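Local coordinates for protein L-amino acid deaminase (Proteus vulgaris, PDB 5HXW) that is a membrane-bound flavoprotein that binds FAD and probably catalyses the oxidative deamination of L-amino acids, at residues Val134-Trp137 / Ile138-Ser142; Asn331-Leu334 / Ile335-Phe338; Glu348-Pro351 / Phe352-Phe355. All coordinates share one frame; numbering follows the deposited sequence.

All three contacts are local, run within or at the start of a helix, each partly buried, their centres about 23 to 25 Å from the centre of the chain. Contact 1 stands apart, its centre about 42 Å from that of contact 2 and about 48 Å from that of contact 3; it pairs an apolar face with exposed charged residues and touches no ligand. Contacts 2 and 3 belong to successive helices, 332-339 and 351-354, and meet where N336 OD1 packs 3.9 Å from F355 CE1. Their chemistry differs: contact 2 offers aliphatic and aromatic surface to two detergent tails, whereas contact 3 combines a polar helix cap with an aromatic face for the FAD adenine.

Contact 1 (Val134-Trp137 / Ile138-Ser142); sequences VRKW and IDERS
The carbonyls of V134, R135, K136 and W137 accept from the amides of I138, D139, E140 and R141 in an unbroken i to i+4 run, from 2.8 Å for E140 N to K136 O up to 3.3 Å for R141 N to W137 O. On the inner face V134 and I138 keep to the same flank, CG1 of V134 3.8 Å from CD1 of I138, and I155 of strand 153-157 packs against the isoleucine. The W137 side chain crosses I138 at about a right angle; the edge of its indole takes I138 CG1 in plane, 3.7 Å from W137 CE3. With CG anti to the backbone N (chi1 -176°), the ring leans toward F93 and F151, and W137 NE1 is hydrogen-bonded to M88 O. R141 sends NH1 to a salt bridge with D90. Outside, K136 and E140 run alongside each other to a long salt bridge, NZ to OE2 3.7 Å. S142 N and S142 OG grip I138 O from opposite faces of its plane. One face apolar, the other charged: this is an amphipathic helix, linking strands 117-123 and 153-157 of the large mixed sheet in this FAD-dependent oxidoreductase.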
loop_
_atom_site.group_PDB
_atom_site.type_symbol
_atom_site.label_atom_id
_atom_site.label_comp_id
_atom_site.label_asym_id
_atom_site.label_seq_id
_atom_site.Cartn_x
_atom_site.Cartn_y
_atom_site.Cartn_z
ATOM N N VAL A 134 -2.291 2.002 24.453
ATOM C CA VAL A 134 -3.325 1.290 23.699
ATOM C C VAL A 134 -4.718 1.600 24.260
ATOM O O VAL A 134 -5.633 1.925 23.495
ATOM C CB VAL A 134 -3.016 -0.231 23.629
ATOM C CG1 VAL A 134 -4.270 -1.083 23.460
ATOM C CG2 VAL A 134 -2.027 -0.508 22.507
ATOM N N ARG A 135 -4.859 1.515 25.588
ATOM C CA ARG A 135 -6.112 1.837 26.279
ATOM C C ARG A 135 -6.588 3.264 26.019
ATOM O O ARG A 135 -7.767 3.473 25.719
ATOM C CB ARG A 135 -6.002 1.579 27.785
ATOM C CG ARG A 135 -6.922 0.476 28.281
ATOM C CD ARG A 135 -6.953 0.405 29.798
ATOM N NE ARG A 135 -5.986 -0.562 30.317
ATOM C CZ ARG A 135 -6.263 -1.833 30.610
ATOM N NH1 ARG A 135 -7.488 -2.324 30.444
ATOM N NH2 ARG A 135 -5.304 -2.619 31.076
ATOM N N LYS A 136 -5.666 4.225 26.116
ATOM C CA LYS A 136 -5.964 5.639 25.873
ATOM C C LYS A 136 -6.413 5.887 24.432
ATOM O O LYS A 136 -7.390 6.602 24.209
ATOM C CB LYS A 136 -4.770 6.537 26.226
ATOM C CG LYS A 136 -5.137 8.009 26.365
ATOM C CD LYS A 136 -3.952 8.928 26.108
ATOM C CE LYS A 136 -4.404 10.360 25.837
ATOM N NZ LYS A 136 -5.002 11.031 27.027
ATOM N N TRP A 137 -5.708 5.283 23.474
ATOM C CA TRP A 137 -6.026 5.417 22.048
ATOM C C TRP A 137 -7.431 4.901 21.699
ATOM O O TRP A 137 -8.135 5.513 20.892
ATOM C CB TRP A 137 -4.958 4.731 21.185
ATOM C CG TRP A 137 -5.175 4.912 19.709
ATOM C CD1 TRP A 137 -4.684 5.916 18.924
ATOM C CD2 TRP A 137 -5.952 4.070 18.847
ATOM N NE1 TRP A 137 -5.103 5.751 17.624
ATOM C CE2 TRP A 137 -5.884 4.627 17.548
ATOM C CE3 TRP A 137 -6.700 2.895 19.045
ATOM C CZ2 TRP A 137 -6.536 4.051 16.449
ATOM C CZ3 TRP A 137 -7.348 2.319 17.949
ATOM C CH2 TRP A 137 -7.261 2.901 16.668
ATOM N N ILE A 138 -7.820 3.778 22.305
ATOM C CA ILE A 138 -9.153 3.190 22.117
ATOM C C ILE A 138 -10.233 4.063 22.781
ATOM O O ILE A 138 -11.281 4.315 22.175
ATOM C CB ILE A 138 -9.208 1.711 22.600
ATOM C CG1 ILE A 138 -8.288 0.831 21.738
ATOM C CG2 ILE A 138 -10.630 1.158 22.558
ATOM C CD1 ILE A 138 -7.857 -0.471 22.386
ATOM N N ASP A 139 -9.959 4.531 24.001
ATOM C CA ASP A 139 -10.886 5.388 24.757
ATOM C C ASP A 139 -11.098 6.769 24.130
ATOM O O ASP A 139 -12.227 7.268 24.111
ATOM C CB ASP A 139 -10.442 5.530 26.220
ATOM C CG ASP A 139 -10.611 4.243 27.019
ATOM O OD1 ASP A 139 -11.570 3.480 26.765
ATOM O OD2 ASP A 139 -9.782 4.000 27.919
ATOM N N GLU A 140 -10.016 7.371 23.624
ATOM C CA GLU A 140 -10.076 8.671 22.939
ATOM C C GLU A 140 -10.896 8.608 21.649
ATOM O O GLU A 140 -11.664 9.529 21.353
ATOM C CB GLU A 140 -8.670 9.216 22.640
ATOM C CG GLU A 140 -7.886 9.732 23.847
ATOM C CD GLU A 140 -8.538 10.914 24.549
ATOM O OE1 GLU A 140 -9.035 11.835 23.864
ATOM O OE2 GLU A 140 -8.542 10.925 25.799
ATOM N N ARG A 141 -10.734 7.513 20.905
ATOM C CA ARG A 141 -11.413 7.315 19.625
ATOM C C ARG A 141 -12.870 6.846 19.752
ATOM O O ARG A 141 -13.662 7.042 18.828
ATOM C CB ARG A 141 -10.613 6.354 18.739
ATOM C CG ARG A 141 -10.744 6.635 17.252
ATOM C CD ARG A 141 -9.827 7.766 16.805
ATOM N NE ARG A 141 -10.538 8.730 15.965
ATOM C CZ ARG A 141 -9.970 9.747 15.319
ATOM N NH1 ARG A 141 -8.659 9.956 15.392
ATOM N NH2 ARG A 141 -10.722 10.558 14.585
ATOM N N SER A 142 -13.211 6.227 20.883
ATOM C CA SER A 142 -14.586 5.794 21.160
ATOM C C SER A 142 -15.516 6.974 21.458
ATOM O O SER A 142 -16.660 6.994 20.994
ATOM C CB SER A 142 -14.623 4.784 22.310
ATOM O OG SER A 142 -13.980 3.576 21.947
#

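Contact 2 (Asn331-Leu334 / Ile335-Phe338); sequences NEQL and INSF. With 16A (cetyl-trimethyl-ammonium), chain I; 16A (cetyl-trimethyl-ammonium), chain H.
L334 and F338, one helical turn apart, make the close-packed side of this contact. The two side chains run along the same flank, L334 CD1 meeting F338 CE2 at 3.7 Å. L334 has CG anti to its own amide nitrogen (chi1 -174°), and this sends its branches along the helix flank, where CD2 faces the tail of the chain I cetyl-trimethyl-ammonium while V304 packs on the same side chain. I335 sits between two detergent molecules: its CD1 lies 3.7 Å from C14 of the chain I molecule and 3.9 Å from C9 of the chain H one. S337, buried like L334, touches V305 and E307.

The other flank is looser and more polar. Q333 and N336 cross with their amide planes 90° apart, joined by a weak hydrogen bond of 3.4 Å from N336 ND2 to Q333 OE1. E332 is exposed, its carboxylate leading away from the next turn. The main chain holds the turn together, N336 N reaching E332 O at 3.0 Å with an N-H...O angle of 168°.

At the helix start, N331 OD1 accepts Q333 N at 2.8 Å, the donor lying in the plane of the amide carbonyl. The chain I ammonium group rests beside this end, its C19 being 3.4 Å from E332 N. The arrangement is an Asx turn N-capping helix 332-339, whose apolar flank lines two detergent sites, consistent with a membrane-facing surface.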
loop_
_atom_site.group_PDB
_atom_site.type_symbol
_atom_site.label_atom_id
_atom_site.label_comp_id
_atom_site.label_asym_id
_atom_site.label_seq_id
_atom_site.Cartn_x
_atom_site.Cartn_y
_atom_site.Cartn_z
ATOM N N ASN A 331 23.626 -1.144 0.387
ATOM C CA ASN A 331 23.609 -2.150 -0.673
ATOM C C ASN A 331 23.670 -1.519 -2.069
ATOM O O ASN A 331 24.106 -0.376 -2.219
ATOM C CB ASN A 331 22.404 -3.090 -0.514
ATOM C CG ASN A 331 21.078 -2.362 -0.588
ATOM O OD1 ASN A 331 20.853 -1.546 -1.474
ATOM N ND2 ASN A 331 20.189 -2.661 0.345
ATOM N N GLU A 332 23.213 -2.265 -3.074
ATOM C CA GLU A 332 23.278 -1.852 -4.479
ATOM C C GLU A 332 22.339 -0.698 -4.852
ATOM O O GLU A 332 22.474 -0.113 -5.931
ATOM C CB GLU A 332 23.090 -3.061 -5.419
ATOM C CG GLU A 332 21.749 -3.786 -5.333
ATOM C CD GLU A 332 21.706 -4.861 -4.259
ATOM O OE1 GLU A 332 22.699 -5.613 -4.103
ATOM O OE2 GLU A 332 20.664 -4.962 -3.575
ATOM N N GLN A 333 21.406 -0.370 -3.954
ATOM C CA GLN A 333 20.465 0.740 -4.159
ATOM C C GLN A 333 21.149 2.103 -4.244
ATOM O O GLN A 333 20.711 2.957 -5.015
ATOM C CB GLN A 333 19.364 0.760 -3.089
ATOM C CG GLN A 333 18.439 -0.454 -3.096
ATOM C CD GLN A 333 17.627 -0.571 -4.367
ATOM O OE1 GLN A 333 18.042 -1.228 -5.325
ATOM N NE2 GLN A 333 16.471 0.082 -4.390
ATOM N N LEU A 334 22.215 2.294 -3.464
ATOM C CA LEU A 334 23.012 3.517 -3.524
ATOM C C LEU A 334 23.601 3.736 -4.919
ATOM O O LEU A 334 23.466 4.823 -5.490
ATOM C CB LEU A 334 24.120 3.526 -2.454
ATOM C CG LEU A 334 24.942 4.817 -2.310
ATOM C CD1 LEU A 334 24.127 5.950 -1.700
ATOM C CD2 LEU A 334 26.192 4.568 -1.491
ATOM N N ILE A 335 24.232 2.690 -5.452
ATOM C CA ILE A 335 24.835 2.715 -6.782
ATOM C C ILE A 335 23.772 2.944 -7.869
ATOM O O ILE A 335 23.978 3.765 -8.764
ATOM C CB ILE A 335 25.690 1.445 -7.047
ATOM C CG1 ILE A 335 26.794 1.265 -5.977
ATOM C CG2 ILE A 335 26.274 1.452 -8.455
ATOM C CD1 ILE A 335 27.864 2.346 -5.910
ATOM N N ASN A 336 22.641 2.240 -7.765
ATOM C CA ASN A 336 21.492 2.450 -8.657
ATOM C C ASN A 336 20.947 3.880 -8.588
ATOM O O ASN A 336 20.599 4.462 -9.621
ATOM C CB ASN A 336 20.361 1.452 -8.363
ATOM C CG ASN A 336 20.738 0.005 -8.666
ATOM O OD1 ASN A 336 21.665 -0.280 -9.423
ATOM N ND2 ASN A 336 19.999 -0.921 -8.067
ATOM N N SER A 337 20.892 4.428 -7.372
ATOM C CA SER A 337 20.420 5.790 -7.112
ATOM C C SER A 337 21.259 6.845 -7.826
ATOM O O SER A 337 20.706 7.765 -8.435
ATOM C CB SER A 337 20.405 6.073 -5.610
ATOM O OG SER A 337 19.647 7.228 -5.320
ATOM N N PHE A 338 22.583 6.697 -7.760
ATOM C CA PHE A 338 23.503 7.631 -8.412
ATOM C C PHE A 338 23.486 7.535 -9.937
ATOM O O PHE A 338 23.809 8.509 -10.623
ATOM C CB PHE A 338 24.933 7.490 -7.871
ATOM C CG PHE A 338 25.171 8.224 -6.579
ATOM C CD1 PHE A 338 25.099 9.621 -6.522
ATOM C CD2 PHE A 338 25.480 7.525 -5.414
ATOM C CE1 PHE A 338 25.319 10.300 -5.329
ATOM C CE2 PHE A 338 25.704 8.200 -4.218
ATOM C CZ PHE A 338 25.624 9.588 -4.176
HETATM C C1 16A I . 32.111 7.897 4.804
HETATM C C2 16A I . 31.805 8.994 3.806
HETATM C C3 16A I . 32.232 8.603 2.396
HETATM C C4 16A I . 31.736 9.635 1.391
HETATM C C5 16A I . 31.376 8.984 0.061
HETATM C C6 16A I . 29.874 9.103 -0.242
HETATM C C7 16A I . 29.560 8.770 -1.705
HETATM C C8 16A I . 29.393 7.267 -1.949
HETATM C C9 16A I . 30.576 6.702 -2.745
HETATM C C10 16A I . 30.279 5.310 -3.297
HETATM C C11 16A I . 30.611 4.207 -2.288
HETATM C C12 16A I . 30.303 2.830 -2.865
HETATM C C13 16A I . 29.277 2.079 -2.022
HETATM C C14 16A I . 28.928 0.754 -2.692
HETATM C C15 16A I . 27.822 0.010 -1.949
HETATM C C16 16A I . 27.201 -1.088 -2.830
HETATM N N1 16A I . 27.351 -2.501 -2.380
HETATM C C17 16A I . 28.714 -2.965 -2.640
HETATM C C18 16A I . 27.058 -2.699 -0.950
HETATM C C19 16A I . 26.468 -3.387 -3.154
HETATM C C1 16A H . 37.740 4.139 -4.173
HETATM C C2 16A H . 36.227 4.137 -4.133
HETATM C C3 16A H . 35.648 4.421 -5.514
HETATM C C4 16A H . 34.159 4.102 -5.568
HETATM C C5 16A H . 33.503 4.809 -6.750
HETATM C C6 16A H . 32.414 3.949 -7.379
HETATM C C7 16A H . 31.200 4.797 -7.734
HETATM C C8 16A H . 30.485 4.260 -8.967
HETATM C C9 16A H . 29.001 4.606 -8.911
HETATM C C10 16A H . 28.459 4.946 -10.292
HETATM C C11 16A H . 28.278 6.448 -10.471
HETATM C C12 16A H . 27.022 6.746 -11.279
HETATM C C13 16A H . 27.361 7.143 -12.711
HETATM C C14 16A H . 26.931 8.579 -12.971
HETATM C C15 16A H . 26.078 8.698 -14.231
HETATM C C16 16A H . 24.637 9.101 -13.883
HETATM N N1 16A H . 24.203 10.492 -14.202
HETATM C C17 16A H . 24.975 11.531 -13.489
HETATM C C18 16A H . 24.247 10.767 -15.653
HETATM C C19 16A H . 22.807 10.623 -13.769
#

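Contact 3 (Glu348-Pro351 / Phe352-Phe355); sequences EVSP and FEQF. With FAD (flavin-adenine dinucleotide), chain G.
S350 and E353 face each other across the first turn of helix 351-354, with the glutamate carboxylate folded back over the start of the helix. E353 OE1 takes two bonds from the serine, and they arrive from different directions. S350 OG, held between its backbone N and carbonyl carbon (chi1 63°), donates at 2.7 Å to the anti lone pair of OE1. S350 N comes from well above the carboxylate plane, 65° out of it, and is 3.0 Å from E353 OE1. R211 adds a salt bridge to the same oxygen, which probably favours the charged form of the glutamate. V349 crosses the aliphatic part of E353 at a slant, its CG1 3.8 Å from E353 CB.

The serine carbonyl is shared as well: S350 O accepts from both E353 N and Q354 N. P351 follows as the first helical residue, and its carbonyl receives F355 N at 2.7 Å from P351 O. The F355 ring turns its edge to that same oxygen, which lies in the ring plane.

F352 points to the cofactor. One face of its ring is placed beneath the adenine amino group of FAD, N6A standing 3.2 Å above the plane and over the ring centre. The adenine itself is inclined to the phenyl ring, so the two do not stack in parallel. S350 OG lies near the plane of the phenyl ring, 3.7 Å from F352 CD2, while W242, L245 and F246 surround the side chain. The polar part is an N-cap serine followed by proline, with the glutamate half of a capping box; the aromatic part forms one wall of the FAD adenine pocket.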
loop_
_atom_site.group_PDB
_atom_site.type_symbol
_atom_site.label_atom_id
_atom_site.label_comp_id
_atom_site.label_asym_id
_atom_site.label_seq_id
_atom_site.Cartn_x
_atom_site.Cartn_y
_atom_site.Cartn_z
ATOM N N GLU A 348 13.673 9.786 -25.422
ATOM C CA GLU A 348 14.710 8.808 -25.070
ATOM C C GLU A 348 14.328 7.902 -23.888
ATOM O O GLU A 348 13.348 8.165 -23.179
ATOM C CB GLU A 348 16.077 9.486 -24.858
ATOM C CG GLU A 348 16.185 10.413 -23.652
ATOM C CD GLU A 348 17.570 11.018 -23.479
ATOM O OE1 GLU A 348 18.087 10.974 -22.341
ATOM O OE2 GLU A 348 18.144 11.536 -24.469
ATOM N N VAL A 349 15.120 6.843 -23.697
ATOM C CA VAL A 349 14.865 5.785 -22.713
ATOM C C VAL A 349 14.927 6.314 -21.272
ATOM O O VAL A 349 15.972 6.782 -20.810
ATOM C CB VAL A 349 15.814 4.573 -22.933
ATOM C CG1 VAL A 349 15.661 3.525 -21.836
ATOM C CG2 VAL A 349 15.566 3.940 -24.298
ATOM N N SER A 350 13.782 6.236 -20.590
ATOM C CA SER A 350 13.614 6.720 -19.216
ATOM C C SER A 350 14.072 5.661 -18.208
ATOM O O SER A 350 14.177 4.486 -18.573
ATOM C CB SER A 350 12.148 7.098 -18.971
ATOM O OG SER A 350 11.296 5.975 -19.092
ATOM N N PRO A 351 14.338 6.063 -16.937
ATOM C CA PRO A 351 14.719 5.078 -15.911
ATOM C C PRO A 351 13.634 4.035 -15.627
ATOM O O PRO A 351 13.951 2.942 -15.151
ATOM C CB PRO A 351 14.957 5.935 -14.667
ATOM C CG PRO A 351 15.233 7.299 -15.184
ATOM C CD PRO A 351 14.357 7.432 -16.387
ATOM N N PHE A 352 12.378 4.376 -15.928
ATOM C CA PHE A 352 11.242 3.452 -15.821
ATOM C C PHE A 352 11.337 2.292 -16.816
ATOM O O PHE A 352 10.686 1.261 -16.634
ATOM C CB PHE A 352 9.912 4.189 -16.022
ATOM C CG PHE A 352 9.775 5.447 -15.212
ATOM C CD1 PHE A 352 9.701 5.399 -13.816
ATOM C CD2 PHE A 352 9.707 6.687 -15.845
ATOM C CE1 PHE A 352 9.572 6.566 -13.072
ATOM C CE2 PHE A 352 9.569 7.853 -15.105
ATOM C CZ PHE A 352 9.506 7.793 -13.718
ATOM N N GLU A 353 12.128 2.483 -17.873
ATOM C CA GLU A 353 12.431 1.433 -18.846
ATOM C C GLU A 353 13.757 0.754 -18.493
ATOM O O GLU A 353 13.892 -0.468 -18.619
ATOM C CB GLU A 353 12.492 2.009 -20.265
ATOM C CG GLU A 353 11.207 2.672 -20.746
ATOM C CD GLU A 353 11.451 3.696 -21.840
ATOM O OE1 GLU A 353 11.319 4.904 -21.553
ATOM O OE2 GLU A 353 11.784 3.299 -22.980
ATOM N N GLN A 354 14.718 1.564 -18.043
ATOM C CA GLN A 354 16.071 1.127 -17.675
ATOM C C GLN A 354 16.083 0.223 -16.435
ATOM O O GLN A 354 16.878 -0.718 -16.348
ATOM C CB GLN A 354 16.950 2.358 -17.435
ATOM C CG GLN A 354 18.440 2.150 -17.665
ATOM C CD GLN A 354 19.206 3.460 -17.706
ATOM O OE1 GLN A 354 19.290 4.178 -16.706
ATOM N NE2 GLN A 354 19.770 3.779 -18.866
ATOM N N PHE A 355 15.201 0.533 -15.487
ATOM C CA PHE A 355 15.055 -0.223 -14.251
ATOM C C PHE A 355 13.618 -0.746 -14.141
ATOM O O PHE A 355 13.037 -0.743 -13.051
ATOM C CB PHE A 355 15.403 0.662 -13.040
ATOM C CG PHE A 355 16.845 1.100 -12.982
ATOM C CD1 PHE A 355 17.805 0.313 -12.338
ATOM C CD2 PHE A 355 17.247 2.316 -13.548
ATOM C CE1 PHE A 355 19.136 0.720 -12.279
ATOM C CE2 PHE A 355 18.575 2.723 -13.490
ATOM C CZ PHE A 355 19.518 1.926 -12.852
HETATM P PA FAD G . 2.026 0.060 -6.572
HETATM O O1A FAD G . 3.497 -0.267 -6.550
HETATM O O2A FAD G . 1.047 -1.009 -6.193
HETATM O O5B FAD G . 1.642 0.595 -8.034
HETATM C C5B FAD G . 2.486 1.499 -8.733
HETATM C C4B FAD G . 2.576 1.032 -10.171
HETATM O O4B FAD G . 2.956 2.117 -11.012
HETATM C C3B FAD G . 3.626 -0.053 -10.345
HETATM O O3B FAD G . 2.964 -1.201 -10.882
HETATM C C2B FAD G . 4.633 0.535 -11.323
HETATM O O2B FAD G . 5.109 -0.426 -12.264
HETATM C C1B FAD G . 3.836 1.623 -12.018
HETATM N N9A FAD G . 4.647 2.742 -12.551
HETATM C C8A FAD G . 5.547 3.479 -11.869
HETATM N N7A FAD G . 6.095 4.434 -12.656
HETATM C C5A FAD G . 5.539 4.311 -13.873
HETATM C C6A FAD G . 5.667 5.005 -15.176
HETATM N N6A FAD G . 6.525 6.039 -15.307
HETATM N N1A FAD G . 4.898 4.576 -16.211
HETATM C C2A FAD G . 4.033 3.548 -16.078
HETATM N N3A FAD G . 3.867 2.869 -14.921
HETATM C C4A FAD G . 4.575 3.200 -13.803
HETATM N N1 FAD G . -1.018 -2.121 2.920
HETATM C C2 FAD G . -2.057 -2.463 3.721
HETATM O O2 FAD G . -3.102 -1.785 3.645
HETATM N N3 FAD G . -1.987 -3.494 4.589
HETATM C C4 FAD G . -0.884 -4.258 4.717
HETATM O O4 FAD G . -0.858 -5.213 5.530
HETATM C C4X FAD G . 0.301 -3.948 3.864
HETATM N N5 FAD G . 1.455 -4.658 3.919
HETATM C C5X FAD G . 2.525 -4.344 3.137
HETATM C C6 FAD G . 3.705 -5.093 3.211
HETATM C C7 FAD G . 4.799 -4.785 2.399
HETATM C C7M FAD G . 6.055 -5.616 2.507
HETATM C C8 FAD G . 4.702 -3.638 1.443
HETATM C C8M FAD G . 5.823 -3.232 0.527
HETATM C C9 FAD G . 3.533 -2.898 1.372
HETATM C C9A FAD G . 2.438 -3.199 2.178
HETATM N N10 FAD G . 1.237 -2.448 2.090
HETATM C C10 FAD G . 0.158 -2.796 2.934
HETATM C "C1'" FAD G . 1.142 -1.293 1.186
HETATM C "C2'" FAD G . 0.493 -1.466 -0.167
HETATM O "O2'" FAD G . 1.112 -2.551 -0.861
HETATM C "C3'" FAD G . 0.753 -0.176 -0.942
HETATM O "O3'" FAD G . 0.606 0.993 -0.106
HETATM C "C4'" FAD G . -0.133 -0.057 -2.179
HETATM O "O4'" FAD G . 0.042 -1.188 -3.054
HETATM C "C5'" FAD G . 0.223 1.220 -2.919
HETATM O "O5'" FAD G . -0.347 1.155 -4.215
HETATM P P FAD G . 0.285 1.984 -5.426
HETATM O O1P FAD G . -0.614 1.735 -6.604
HETATM O O2P FAD G . 0.512 3.399 -4.969
HETATM O O3P FAD G . 1.748 1.342 -5.644
#